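Local coordinates for protein PT26-6P (Thermococcus sp., PDB 2WB7) that is of unknown function but is encoded by a family of euryarchaeal mobile elements and joins two immunoglobulin-like domains to a helical domain, at residues P348-L356 / R496-Q505; I400-I411 / A465-L475. All coordinates share one frame; numbering follows the deposited sequence.

Interaction 1. Residues P348-L356 / R496-Q505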
loop_
_atom_site.group_PDB
_atom_site.type_symbol
_atom_site.label_atom_id
_atom_site.label_comp_id
_atom_site.label_asym_id
_atom_site.label_seq_id
_atom_site.Cartn_x
_atom_site.Cartn_y
_atom_site.Cartn_z
ATOM N N PRO A 348 -27.202 7.544 16.497
ATOM C CA PRO A 348 -27.674 8.581 15.561
ATOM C C PRO A 348 -26.507 9.508 15.226
ATOM O O PRO A 348 -25.792 9.945 16.134
ATOM C CB PRO A 348 -28.746 9.324 16.372
ATOM C CG PRO A 348 -29.255 8.294 17.347
ATOM C CD PRO A 348 -28.020 7.489 17.726
ATOM N N GLY A 349 -26.302 9.770 13.937
ATOM C CA GLY A 349 -25.189 10.616 13.505
ATOM C C GLY A 349 -24.074 9.801 12.874
ATOM O O GLY A 349 -23.321 10.301 12.036
ATOM N N THR A 350 -23.978 8.533 13.271
ATOM C CA THR A 350 -23.013 7.621 12.682
ATOM C C THR A 350 -23.268 7.443 11.189
ATOM O O THR A 350 -24.376 7.094 10.779
ATOM C CB THR A 350 -23.068 6.258 13.393
ATOM O OG1 THR A 350 -22.666 6.423 14.762
ATOM C CG2 THR A 350 -22.165 5.251 12.703
ATOM N N LEU A 351 -22.247 7.687 10.374
ATOM C CA LEU A 351 -22.358 7.481 8.927
ATOM C C LEU A 351 -21.830 6.110 8.500
ATOM O O LEU A 351 -22.522 5.342 7.832
ATOM C CB LEU A 351 -21.583 8.559 8.171
ATOM C CG LEU A 351 -21.659 8.431 6.641
ATOM C CD1 LEU A 351 -23.046 8.798 6.147
ATOM C CD2 LEU A 351 -20.623 9.274 5.938
ATOM N N ASP A 352 -20.583 5.823 8.869
ATOM C CA ASP A 352 -19.962 4.551 8.564
ATOM C C ASP A 352 -18.660 4.449 9.337
ATOM O O ASP A 352 -18.369 5.302 10.168
ATOM C CB ASP A 352 -19.699 4.432 7.065
ATOM C CG ASP A 352 -18.678 5.461 6.547
ATOM O OD1 ASP A 352 -18.908 6.036 5.462
ATOM O OD2 ASP A 352 -17.634 5.686 7.200
ATOM N N TYR A 353 -17.884 3.406 9.061
ATOM C CA TYR A 353 -16.585 3.226 9.682
ATOM C C TYR A 353 -15.508 2.950 8.624
ATOM O O TYR A 353 -15.791 2.392 7.565
ATOM C CB TYR A 353 -16.617 2.037 10.636
ATOM C CG TYR A 353 -17.375 2.235 11.921
ATOM C CD1 TYR A 353 -18.762 2.291 11.938
ATOM C CD2 TYR A 353 -16.703 2.310 13.125
ATOM C CE1 TYR A 353 -19.452 2.447 13.129
ATOM C CE2 TYR A 353 -17.376 2.466 14.308
ATOM C CZ TYR A 353 -18.748 2.540 14.305
ATOM O OH TYR A 353 -19.396 2.694 15.496
ATOM N N HIS A 354 -14.272 3.334 8.939
ATOM C CA HIS A 354 -13.107 3.012 8.130
ATOM C C HIS A 354 -12.154 2.171 8.973
ATOM O O HIS A 354 -12.123 2.286 10.208
ATOM C CB HIS A 354 -12.387 4.290 7.704
ATOM C CG HIS A 354 -13.075 5.050 6.614
ATOM N ND1 HIS A 354 -12.427 5.446 5.458
ATOM C CD2 HIS A 354 -14.349 5.495 6.504
ATOM C CE1 HIS A 354 -13.275 6.094 4.678
ATOM N NE2 HIS A 354 -14.447 6.145 5.292
ATOM N N ALA A 355 -11.380 1.313 8.318
ATOM C CA ALA A 355 -10.374 0.532 9.019
ATOM C C ALA A 355 -9.037 1.095 8.593
ATOM O O ALA A 355 -8.866 1.453 7.425
ATOM C CB ALA A 355 -10.483 -0.945 8.654
ATOM N N LEU A 356 -8.100 1.200 9.535
ATOM C CA LEU A 356 -6.766 1.699 9.230
ATOM C C LEU A 356 -5.714 0.979 10.055
ATOM O O LEU A 356 -5.956 0.588 11.197
ATOM C CB LEU A 356 -6.684 3.192 9.503
ATOM C CG LEU A 356 -5.389 3.922 9.161
ATOM C CD1 LEU A 356 -5.298 4.196 7.686
ATOM C CD2 LEU A 356 -5.333 5.230 9.915
ATOM N N ARG A 496 -25.724 8.347 0.001
ATOM C CA ARG A 496 -25.804 8.738 1.403
ATOM C C ARG A 496 -24.443 9.125 1.972
ATOM O O ARG A 496 -24.321 10.102 2.716
ATOM C CB ARG A 496 -26.422 7.611 2.233
ATOM C CG ARG A 496 -26.557 7.920 3.730
ATOM C CD ARG A 496 -27.134 6.737 4.544
ATOM N NE ARG A 496 -26.316 5.523 4.450
ATOM C CZ ARG A 496 -25.384 5.169 5.334
ATOM N NH1 ARG A 496 -25.153 5.933 6.398
ATOM N NH2 ARG A 496 -24.681 4.048 5.148
ATOM N N LYS A 497 -23.418 8.367 1.606
ATOM C CA LYS A 497 -22.062 8.678 2.010
ATOM C C LYS A 497 -21.550 9.935 1.325
ATOM O O LYS A 497 -20.977 10.804 1.975
ATOM C CB LYS A 497 -21.151 7.493 1.720
ATOM C CG LYS A 497 -21.240 6.432 2.795
ATOM C CD LYS A 497 -20.914 5.056 2.300
ATOM C CE LYS A 497 -21.094 4.067 3.441
ATOM N NZ LYS A 497 -20.607 2.712 3.073
ATOM N N ALA A 498 -21.759 10.038 0.014
ATOM C CA ALA A 498 -21.344 11.231 -0.719
ATOM C C ALA A 498 -21.917 12.487 -0.061
ATOM O O ALA A 498 -21.183 13.405 0.285
ATOM C CB ALA A 498 -21.759 11.145 -2.160
ATOM N N LEU A 499 -23.226 12.513 0.146
ATOM C CA LEU A 499 -23.886 13.642 0.800
ATOM C C LEU A 499 -23.391 14.013 2.197
ATOM O O LEU A 499 -23.601 15.137 2.626
ATOM C CB LEU A 499 -25.385 13.388 0.898
ATOM C CG LEU A 499 -26.176 13.482 -0.396
ATOM C CD1 LEU A 499 -27.600 13.007 -0.125
ATOM C CD2 LEU A 499 -26.134 14.920 -0.944
ATOM N N ASN A 500 -22.776 13.087 2.929
ATOM C CA ASN A 500 -22.375 13.395 4.305
ATOM C C ASN A 500 -20.895 13.394 4.599
ATOM O O ASN A 500 -20.499 13.215 5.749
ATOM C CB ASN A 500 -23.062 12.480 5.301
ATOM C CG ASN A 500 -24.548 12.612 5.249
ATOM O OD1 ASN A 500 -25.165 12.237 4.255
ATOM N ND2 ASN A 500 -25.143 13.170 6.310
ATOM N N GLY A 501 -20.078 13.600 3.576
ATOM C CA GLY A 501 -18.664 13.829 3.809
ATOM C C GLY A 501 -17.768 12.610 3.759
ATOM O O GLY A 501 -16.662 12.631 4.296
ATOM N N ASP A 502 -18.216 11.547 3.108
ATOM C CA ASP A 502 -17.340 10.419 2.881
ATOM C C ASP A 502 -17.407 9.987 1.442
ATOM O O ASP A 502 -17.947 8.936 1.124
ATOM C CB ASP A 502 -17.713 9.257 3.787
ATOM C CG ASP A 502 -16.660 8.175 3.799
ATOM O OD1 ASP A 502 -15.721 8.272 2.982
ATOM O OD2 ASP A 502 -16.779 7.228 4.617
ATOM N N LEU A 503 -16.842 10.798 0.566
ATOM C CA LEU A 503 -16.890 10.513 -0.854
ATOM C C LEU A 503 -15.987 9.339 -1.234
ATOM O O LEU A 503 -16.231 8.650 -2.234
ATOM C CB LEU A 503 -16.520 11.769 -1.630
ATOM C CG LEU A 503 -16.458 11.639 -3.145
ATOM C CD1 LEU A 503 -17.728 10.962 -3.757
ATOM C CD2 LEU A 503 -16.186 13.037 -3.742
ATOM N N GLU A 504 -14.944 9.099 -0.444
ATOM C CA GLU A 504 -14.045 7.988 -0.737
ATOM C C GLU A 504 -14.798 6.683 -0.629
ATOM O O GLU A 504 -14.835 5.907 -1.580
ATOM C CB GLU A 504 -12.855 7.964 0.209
ATOM C CG GLU A 504 -12.043 9.264 0.239
ATOM C CD GLU A 504 -12.471 10.236 1.367
ATOM O OE1 GLU A 504 -13.578 10.057 1.950
ATOM O OE2 GLU A 504 -11.697 11.189 1.660
ATOM N N GLN A 505 -15.393 6.427 0.535
ATOM C CA GLN A 505 -16.142 5.184 0.713
ATOM C C GLN A 505 -17.343 5.098 -0.243
ATOM O O GLN A 505 -17.737 4.009 -0.670
ATOM C CB GLN A 505 -16.554 4.965 2.172
ATOM C CG GLN A 505 -17.015 3.535 2.434
ATOM C CD GLN A 505 -17.076 3.181 3.904
ATOM O OE1 GLN A 505 -16.045 3.076 4.588
ATOM N NE2 GLN A 505 -18.292 2.970 4.402
#
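Asp502 OD2 accepts a nearly straight hydrogen bond from His354 NE2, at 2.7 Å with an N-H...O angle of 169°. This His-carboxylate pair joins strand 350-364 of the second immunoglobulin-like domain to the turn between helices 471-499 and 503-523 of the helical domain. OD2 lies in the plane of the imidazole ring, and NE2 meets it on the syn side, somewhat out of the carboxylate plane. His354 ND1 is bonded to Glu378, so both ring nitrogens are engaged and the ring is held against rotation.

The other carboxylate oxygen caps a helix. Asp502 is the N-cap residue of helix 503-523, and Gln505 N donates to Asp502 OD1 at 3.1 Å, from above the carboxylate plane. With CG anti to the backbone N (chi1 -168°), the Asp502 carboxylate can serve the strand and the helix at once. A second acid lies beside it, with Asp352 OD1 2.6 Å from Asp502 OD2. One of these buried acids may therefore be protonated. Replacing Asp502 with an alanine would probably leave His354 NE2 without its acceptor and the first turn of helix 503-523 without its side-chain cap.

The methylenes of Lys497 run past Asp352, and its NZ makes a salt bridge to Asp509. Leu351 wedges in beside this polar group, its CD2 3.6 Å from Asp502 CB and its CD1 3.8 Å from Asn500 CB. Leu351 and Asp352 form a classic beta bulge opposite Val313. Beside CD1 of the same leucine, Arg496 NH1 donates to Leu351 O at 3.1 Å, in the carbonyl plane and on a lone pair.

Interaction 2. Residues I400-I411 / A465-L475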
loop_
_atom_site.group_PDB
_atom_site.type_symbol
_atom_site.label_atom_id
_atom_site.label_comp_id
_atom_site.label_asym_id
_atom_site.label_seq_id
_atom_site.Cartn_x
_atom_site.Cartn_y
_atom_site.Cartn_z
ATOM N N ILE A 400 -39.505 -20.073 -6.364
ATOM C CA ILE A 400 -39.086 -21.165 -7.229
ATOM C C ILE A 400 -39.946 -22.397 -7.009
ATOM O O ILE A 400 -40.262 -23.117 -7.950
ATOM C CB ILE A 400 -37.611 -21.545 -7.014
ATOM C CG1 ILE A 400 -36.698 -20.373 -7.401
ATOM C CG2 ILE A 400 -37.263 -22.810 -7.819
ATOM C CD1 ILE A 400 -35.223 -20.563 -7.041
ATOM N N ASP A 401 -40.323 -22.639 -5.763
ATOM C CA ASP A 401 -41.130 -23.801 -5.445
ATOM C C ASP A 401 -42.499 -23.654 -6.065
ATOM O O ASP A 401 -43.039 -24.590 -6.642
ATOM C CB ASP A 401 -41.209 -23.998 -3.939
ATOM C CG ASP A 401 -39.895 -24.516 -3.369
ATOM O OD1 ASP A 401 -39.122 -25.124 -4.149
ATOM O OD2 ASP A 401 -39.616 -24.314 -2.160
ATOM N N LEU A 402 -43.051 -22.459 -5.963
ATOM C CA LEU A 402 -44.271 -22.153 -6.665
ATOM C C LEU A 402 -44.118 -22.493 -8.148
ATOM O O LEU A 402 -44.977 -23.141 -8.732
ATOM C CB LEU A 402 -44.630 -20.685 -6.483
ATOM C CG LEU A 402 -44.902 -20.284 -5.038
ATOM C CD1 LEU A 402 -45.268 -18.811 -4.949
ATOM C CD2 LEU A 402 -46.024 -21.140 -4.514
ATOM N N TYR A 403 -43.023 -22.072 -8.765
ATOM C CA TYR A 403 -42.866 -22.348 -10.185
ATOM C C TYR A 403 -43.063 -23.839 -10.445
ATOM O O TYR A 403 -43.832 -24.219 -11.326
ATOM C CB TYR A 403 -41.510 -21.874 -10.719
ATOM C CG TYR A 403 -41.311 -22.155 -12.201
ATOM C CD1 TYR A 403 -41.700 -21.220 -13.166
ATOM C CD2 TYR A 403 -40.738 -23.352 -12.642
ATOM C CE1 TYR A 403 -41.522 -21.461 -14.524
ATOM C CE2 TYR A 403 -40.562 -23.604 -14.002
ATOM C CZ TYR A 403 -40.960 -22.654 -14.935
ATOM O OH TYR A 403 -40.779 -22.890 -16.284
ATOM N N LYS A 404 -42.374 -24.685 -9.683
ATOM C CA LYS A 404 -42.507 -26.137 -9.865
ATOM C C LYS A 404 -43.930 -26.655 -9.629
ATOM O O LYS A 404 -44.418 -27.488 -10.382
ATOM C CB LYS A 404 -41.544 -26.878 -8.953
ATOM C CG LYS A 404 -40.111 -26.648 -9.297
ATOM C CD LYS A 404 -39.261 -27.113 -8.147
ATOM C CE LYS A 404 -37.801 -27.034 -8.458
ATOM N NZ LYS A 404 -37.032 -27.423 -7.239
ATOM N N LYS A 405 -44.578 -26.167 -8.577
ATOM C CA LYS A 405 -45.951 -26.514 -8.293
ATOM C C LYS A 405 -46.871 -25.907 -9.337
ATOM O O LYS A 405 -48.079 -26.072 -9.263
ATOM C CB LYS A 405 -46.346 -25.971 -6.922
ATOM C CG LYS A 405 -45.587 -26.593 -5.745
ATOM C CD LYS A 405 -45.980 -25.948 -4.404
ATOM C CE LYS A 405 -47.507 -25.805 -4.249
ATOM N NZ LYS A 405 -48.289 -27.099 -4.225
ATOM N N LYS A 406 -46.307 -25.166 -10.286
ATOM C CA LYS A 406 -47.087 -24.555 -11.364
ATOM C C LYS A 406 -48.099 -23.524 -10.885
ATOM O O LYS A 406 -49.053 -23.221 -11.593
ATOM C CB LYS A 406 -47.851 -25.630 -12.121
ATOM C CG LYS A 406 -46.992 -26.695 -12.720
ATOM C CD LYS A 406 -46.796 -26.440 -14.203
ATOM C CE LYS A 406 -46.441 -27.721 -14.925
ATOM N NZ LYS A 406 -47.541 -28.725 -14.779
ATOM N N ASP A 407 -47.909 -22.990 -9.687
ATOM C CA ASP A 407 -48.900 -22.080 -9.125
ATOM C C ASP A 407 -48.713 -20.647 -9.617
ATOM O O ASP A 407 -48.206 -19.809 -8.890
ATOM C CB ASP A 407 -48.862 -22.128 -7.596
ATOM C CG ASP A 407 -50.076 -21.462 -6.962
ATOM O OD1 ASP A 407 -50.847 -20.811 -7.713
ATOM O OD2 ASP A 407 -50.246 -21.566 -5.716
ATOM N N ARG A 408 -49.157 -20.368 -10.839
ATOM C CA ARG A 408 -48.860 -19.110 -11.517
ATOM C C ARG A 408 -49.565 -17.930 -10.891
ATOM O O ARG A 408 -49.165 -16.771 -11.073
ATOM C CB ARG A 408 -49.248 -19.198 -12.991
ATOM C CG ARG A 408 -48.655 -20.408 -13.699
ATOM C CD ARG A 408 -47.139 -20.427 -13.574
ATOM N NE ARG A 408 -46.530 -19.254 -14.200
ATOM C CZ ARG A 408 -45.309 -19.240 -14.723
ATOM N NH1 ARG A 408 -44.563 -20.340 -14.703
ATOM N NH2 ARG A 408 -44.841 -18.132 -15.274
ATOM N N GLU A 409 -50.623 -18.226 -10.160
ATOM C CA GLU A 409 -51.381 -17.176 -9.540
ATOM C C GLU A 409 -50.648 -16.682 -8.294
ATOM O O GLU A 409 -50.726 -15.506 -7.935
ATOM C CB GLU A 409 -52.771 -17.688 -9.184
ATOM C CG GLU A 409 -53.636 -16.662 -8.494
ATOM C CD GLU A 409 -54.831 -17.282 -7.772
ATOM O OE1 GLU A 409 -55.849 -16.568 -7.605
ATOM O OE2 GLU A 409 -54.757 -18.475 -7.368
ATOM N N LYS A 410 -49.935 -17.584 -7.629
ATOM C CA LYS A 410 -49.197 -17.200 -6.430
ATOM C C LYS A 410 -47.870 -16.553 -6.821
ATOM O O LYS A 410 -47.370 -15.635 -6.157
ATOM C CB LYS A 410 -48.941 -18.416 -5.540
ATOM C CG LYS A 410 -50.097 -18.817 -4.648
ATOM C CD LYS A 410 -49.572 -19.670 -3.502
ATOM C CE LYS A 410 -50.692 -20.188 -2.602
ATOM N NZ LYS A 410 -51.438 -21.276 -3.268
ATOM N N ILE A 411 -47.290 -17.065 -7.895
ATOM C CA ILE A 411 -46.110 -16.444 -8.433
ATOM C C ILE A 411 -46.469 -14.995 -8.709
ATOM O O ILE A 411 -45.702 -14.091 -8.394
ATOM C CB ILE A 411 -45.641 -17.149 -9.700
ATOM C CG1 ILE A 411 -44.918 -18.444 -9.312
ATOM C CG2 ILE A 411 -44.725 -16.252 -10.481
ATOM C CD1 ILE A 411 -44.797 -19.441 -10.410
ATOM N N ALA A 465 -40.174 -12.218 -15.038
ATOM C CA ALA A 465 -40.030 -13.480 -14.319
ATOM C C ALA A 465 -41.368 -14.183 -14.245
ATOM O O ALA A 465 -41.474 -15.361 -14.564
ATOM C CB ALA A 465 -39.481 -13.248 -12.933
ATOM N N ALA A 466 -42.395 -13.452 -13.837
ATOM C CA ALA A 466 -43.702 -14.062 -13.647
ATOM C C ALA A 466 -44.264 -14.671 -14.930
ATOM O O ALA A 466 -45.126 -15.533 -14.876
ATOM C CB ALA A 466 -44.681 -13.079 -13.045
ATOM N N GLN A 467 -43.761 -14.253 -16.082
ATOM C CA GLN A 467 -44.333 -14.711 -17.340
ATOM C C GLN A 467 -43.528 -15.791 -18.017
ATOM O O GLN A 467 -43.832 -16.168 -19.141
ATOM C CB GLN A 467 -44.490 -13.541 -18.306
ATOM C CG GLN A 467 -45.415 -12.479 -17.797
ATOM C CD GLN A 467 -45.148 -11.143 -18.445
ATOM O OE1 GLN A 467 -44.484 -11.060 -19.475
ATOM N NE2 GLN A 467 -45.653 -10.081 -17.835
ATOM N N GLN A 468 -42.499 -16.290 -17.352
ATOM C CA GLN A 468 -41.631 -17.284 -17.974
ATOM C C GLN A 468 -42.225 -18.682 -17.887
ATOM O O GLN A 468 -42.908 -19.021 -16.919
ATOM C CB GLN A 468 -40.246 -17.268 -17.324
ATOM C CG GLN A 468 -39.515 -15.966 -17.494
ATOM C CD GLN A 468 -39.501 -15.514 -18.929
ATOM O OE1 GLN A 468 -39.132 -16.269 -19.831
ATOM N NE2 GLN A 468 -39.903 -14.274 -19.153
ATOM N N ASP A 469 -41.963 -19.499 -18.897
ATOM C CA ASP A 469 -42.325 -20.892 -18.799
ATOM C C ASP A 469 -41.124 -21.776 -19.115
ATOM O O ASP A 469 -41.236 -23.006 -19.114
ATOM C CB ASP A 469 -43.499 -21.211 -19.712
ATOM C CG ASP A 469 -43.214 -20.859 -21.139
ATOM O OD1 ASP A 469 -43.920 -21.363 -22.036
ATOM O OD2 ASP A 469 -42.264 -20.080 -21.368
ATOM N N ASP A 470 -39.981 -21.158 -19.414
ATOM C CA ASP A 470 -38.735 -21.903 -19.346
ATOM C C ASP A 470 -38.163 -21.750 -17.948
ATOM O O ASP A 470 -38.151 -20.661 -17.389
ATOM C CB ASP A 470 -37.702 -21.412 -20.326
ATOM C CG ASP A 470 -36.393 -22.155 -20.168
ATOM O OD1 ASP A 470 -36.366 -23.357 -20.511
ATOM O OD2 ASP A 470 -35.405 -21.557 -19.672
ATOM N N TYR A 471 -37.658 -22.843 -17.400
ATOM C CA TYR A 471 -37.189 -22.858 -16.022
ATOM C C TYR A 471 -35.962 -21.978 -15.794
ATOM O O TYR A 471 -35.951 -21.150 -14.883
ATOM C CB TYR A 471 -36.898 -24.288 -15.588
ATOM C CG TYR A 471 -36.449 -24.412 -14.156
ATOM C CD1 TYR A 471 -37.195 -23.862 -13.126
ATOM C CD2 TYR A 471 -35.286 -25.102 -13.831
ATOM C CE1 TYR A 471 -36.787 -23.987 -11.814
ATOM C CE2 TYR A 471 -34.881 -25.240 -12.526
ATOM C CZ TYR A 471 -35.634 -24.679 -11.521
ATOM O OH TYR A 471 -35.226 -24.795 -10.211
ATOM N N GLN A 472 -34.935 -22.157 -16.619
ATOM C CA GLN A 472 -33.717 -21.378 -16.462
ATOM C C GLN A 472 -34.024 -19.906 -16.647
ATOM O O GLN A 472 -33.446 -19.039 -15.998
ATOM C CB GLN A 472 -32.656 -21.817 -17.450
ATOM C CG GLN A 472 -31.311 -21.158 -17.178
ATOM C CD GLN A 472 -30.709 -21.555 -15.818
ATOM O OE1 GLN A 472 -30.335 -22.701 -15.597
ATOM N NE2 GLN A 472 -30.625 -20.600 -14.910
HETATM N N MSE A 473 -34.962 -19.622 -17.532
HETATM C CA MSE A 473 -35.293 -18.250 -17.818
HETATM C C MSE A 473 -35.980 -17.619 -16.600
HETATM O O MSE A 473 -35.875 -16.420 -16.341
HETATM C CB MSE A 473 -36.176 -18.188 -19.062
HETATM C CG MSE A 473 -35.908 -16.955 -19.905
HETATM SE SE MSE A 473 -34.033 -16.919 -20.464
HETATM C CE MSE A 473 -33.587 -15.122 -19.884
ATOM N N PHE A 474 -36.690 -18.435 -15.842
ATOM C CA PHE A 474 -37.369 -17.940 -14.663
ATOM C C PHE A 474 -36.301 -17.665 -13.603
ATOM O O PHE A 474 -36.286 -16.608 -12.968
ATOM C CB PHE A 474 -38.390 -18.978 -14.197
ATOM C CG PHE A 474 -39.065 -18.643 -12.903
ATOM C CD1 PHE A 474 -40.002 -17.645 -12.838
ATOM C CD2 PHE A 474 -38.781 -19.362 -11.751
ATOM C CE1 PHE A 474 -40.637 -17.355 -11.639
ATOM C CE2 PHE A 474 -39.410 -19.083 -10.566
ATOM C CZ PHE A 474 -40.334 -18.075 -10.504
ATOM N N LEU A 475 -35.401 -18.626 -13.417
ATOM C CA LEU A 475 -34.250 -18.432 -12.554
ATOM C C LEU A 475 -33.473 -17.185 -12.962
ATOM O O LEU A 475 -33.210 -16.311 -12.127
ATOM C CB LEU A 475 -33.334 -19.655 -12.585
ATOM C CG LEU A 475 -33.851 -20.907 -11.871
ATOM C CD1 LEU A 475 -32.740 -21.956 -11.780
ATOM C CD2 LEU A 475 -34.429 -20.577 -10.484
#
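The Tyr403 ring overlaps the Phe474 ring in an offset stack, with centroids 4.7 Å apart and planes 20° apart. Tyr403 CD1 sits over one face of Phe474, toward the rim. CG of Tyr403 is anti to the backbone N (chi1 180°), which carries the ring across to helix 471-499. Tyr471 completes an aromatic cluster. Its CD1 comes 3.5 Å from Tyr403 CE2, and the two rings meet obliquely. The phenol end of Tyr403 arrives at the loop before that helix, with OH 2.9 Å from Asp469 O.

The cluster packs two short helical segments, 400-404 and 471-475, that run antiparallel at 159° with axes 11.2 Å apart. Ile400 extends the apolar side. Its CD1 touches Leu475 CD2 at 3.5 Å, and its CG2 lies at the edge of the Tyr471 ring.

Helix 393-404 ends in a Schellman motif at Lys406, and Asp407 then takes the N-cap position of helix 408-438, with a weak capping bond from Lys410 N. From the first turn of this second helix, the Arg408 chain folds at chi2 and chi3 to bring its guanidinium to the turn 465-468. NH2 donates to Ala466 O at 2.6 Å, from above that carbonyl plane, and to Gln468 O at 2.7 Å. NH1 adds a weak bond to Gln468 O. Ile411 CG2 rests on CA and CB of Ala466.

The carbonyls met by Arg408 follow the C-terminal end of helix 442-465, where a positive charge would probably be favourable. The contact thus combines an aromatic stack with an arginine bonded to backbone oxygens, and no opposite side-chain charge pairs with the arginine across it.

How the interactions relate
Both interactions use helix 471-499, at its two ends. Interaction 2 holds its first turn and interaction 1 its last, with contact centres 41 Å apart and nearest atoms about 27 Å apart. Along the chain, interaction 2 is nested inside the loop closed by interaction 1. Interaction 1 is buried and joins two domains, a strand against a helix-to-helix turn. Interaction 2 is only partly buried, lies farther from the chain's centre and ties the helical domain to itself. The chemistry differs accordingly. The domain junction encloses acids, a histidine and a lysine, while the distal helix ends rely on ring packing and arginine-to-backbone bonds.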